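Local coordinates for diaminobutyrate-pyruvate transaminase and L-2,4-diaminobutyrate decarboxylase (Vibrio parahaemolyticus, PDB 2QMA), which probably uses pyridoxal 5'-phosphate to decarboxylate L-2,4-diaminobutyrate, this chain being the C-terminal decarboxylase domain of a longer protein that probably also has a transaminase domain, at residues Arg411-Asp414 and Gln415-Leu418. Residues are numbered along the deposited sequence; the frame is centred on the assembly and turned at random.
Sequences RTND and QFEL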
loop_
_atom_site.group_PDB
_atom_site.type_symbol
_atom_site.label_atom_id
_atom_site.label_comp_id
_atom_site.label_asym_id
_atom_site.label_seq_id
_atom_site.Cartn_x
_atom_site.Cartn_y
_atom_site.Cartn_z
ATOM N N ARG A 411 -37.594 10.494 8.939
ATOM C CA ARG A 411 -38.262 11.340 9.932
ATOM C C ARG A 411 -39.773 11.158 9.931
ATOM O O ARG A 411 -40.405 11.151 10.994
ATOM C CB ARG A 411 -37.924 12.811 9.650
ATOM C CG ARG A 411 -38.186 13.757 10.805
ATOM C CD ARG A 411 -38.131 15.223 10.338
ATOM N NE ARG A 411 -36.941 15.539 9.542
ATOM C CZ ARG A 411 -35.715 15.652 10.038
ATOM N NH1 ARG A 411 -35.532 15.476 11.339
ATOM N NH2 ARG A 411 -34.679 15.948 9.239
ATOM N N THR A 412 -40.350 10.992 8.739
ATOM C CA THR A 412 -41.807 10.952 8.567
ATOM C C THR A 412 -42.348 9.512 8.449
ATOM O O THR A 412 -43.539 9.283 8.200
ATOM C CB THR A 412 -42.224 11.844 7.373
ATOM O OG1 THR A 412 -41.722 11.283 6.157
ATOM C CG2 THR A 412 -41.640 13.262 7.544
ATOM N N ASN A 413 -41.450 8.558 8.676
ATOM C CA ASN A 413 -41.787 7.143 8.668
ATOM C C ASN A 413 -41.804 6.618 10.095
ATOM O O ASN A 413 -40.754 6.545 10.758
ATOM C CB ASN A 413 -40.791 6.365 7.795
ATOM C CG ASN A 413 -41.165 4.912 7.636
ATOM O OD1 ASN A 413 -41.389 4.199 8.609
ATOM N ND2 ASN A 413 -41.218 4.463 6.400
ATOM N N ASP A 414 -43.010 6.268 10.546
ATOM C CA ASP A 414 -43.278 5.805 11.915
ATOM C C ASP A 414 -42.556 4.494 12.266
ATOM O O ASP A 414 -42.459 4.151 13.452
ATOM C CB ASP A 414 -44.795 5.605 12.207
ATOM C CG ASP A 414 -45.752 6.403 11.262
ATOM O OD1 ASP A 414 -45.330 7.066 10.272
ATOM O OD2 ASP A 414 -46.978 6.345 11.530
ATOM N N GLN A 415 -42.074 3.766 11.249
ATOM C CA GLN A 415 -41.370 2.492 11.450
ATOM C C GLN A 415 -39.889 2.651 11.845
ATOM O O GLN A 415 -39.234 1.674 12.223
ATOM C CB GLN A 415 -41.489 1.597 10.202
ATOM C CG GLN A 415 -42.902 1.157 9.837
ATOM C CD GLN A 415 -43.492 0.229 10.885
ATOM O OE1 GLN A 415 -44.171 0.679 11.808
ATOM N NE2 GLN A 415 -43.195 -1.062 10.778
ATOM N N PHE A 416 -39.386 3.887 11.782
ATOM C CA PHE A 416 -37.986 4.199 12.078
ATOM C C PHE A 416 -37.902 5.428 12.964
ATOM O O PHE A 416 -38.881 6.158 13.111
ATOM C CB PHE A 416 -37.176 4.416 10.787
ATOM C CG PHE A 416 -37.156 3.201 9.888
ATOM C CD1 PHE A 416 -36.244 2.182 10.119
ATOM C CD2 PHE A 416 -38.086 3.061 8.854
ATOM C CE1 PHE A 416 -36.228 1.023 9.326
ATOM C CE2 PHE A 416 -38.093 1.915 8.044
ATOM C CZ PHE A 416 -37.168 0.890 8.279
ATOM N N GLU A 417 -36.736 5.631 13.552
ATOM C CA GLU A 417 -36.443 6.835 14.299
ATOM C C GLU A 417 -35.103 7.402 13.822
ATOM O O GLU A 417 -34.077 6.726 13.861
ATOM C CB GLU A 417 -36.417 6.541 15.791
ATOM C CG GLU A 417 -35.856 7.692 16.629
ATOM C CD GLU A 417 -35.772 7.375 18.123
ATOM O OE1 GLU A 417 -35.620 6.186 18.503
ATOM O OE2 GLU A 417 -35.820 8.349 18.913
ATOM N N LEU A 418 -35.129 8.647 13.360
ATOM C CA LEU A 418 -33.931 9.320 12.954
ATOM C C LEU A 418 -33.113 9.670 14.219
ATOM O O LEU A 418 -33.659 10.263 15.165
ATOM C CB LEU A 418 -34.273 10.565 12.114
ATOM C CG LEU A 418 -33.093 11.421 11.635
ATOM C CD1 LEU A 418 -32.341 10.699 10.530
ATOM C CD2 LEU A 418 -33.539 12.784 11.167
#
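Asn-413 and Phe-416 bracket a type I beta turn that carries the chain from the end of helix 389-411 into strand 416-418, which is outermost within this chain in the four-stranded antiparallel sheet. The evidence for the turn is the hydrogen bond from Phe-416 N to Asn-413 O, 3.2 Å long with an angle of 163° at the hydrogen. An Asx turn reinforces it: Asn-413 OD1 accepts Gln-415 N at 2.8 Å, in the plane of the side-chain carbonyl. With CG anti to the backbone N (chi1 -174°), the Asn-413 side chain directs OD1 to that N-H. Asn-413 OD1 also lies 3.1 Å from Gln-415 CB, whereas the far amide of that glutamine bonds through NE2 to Asn-490 of helix 479-495. Amide and ring planes of Asn-413 and Phe-416 stand 61° apart, with Asn-413 CG in plane at the ring edge, 3.8 Å from Phe-416 CD2. The buried ring packs on Leu-486 and Ile-489 of helix 479-495 and Ile-410 of helix 389-411. At the other end of the two segments, Arg-411, salt-bridged to Asp-408 and Glu-421, brings its guanidinium obliquely against Leu-418, Arg-411 NH1 lying 3.4 Å from the methyl carbon Leu-418 CD2.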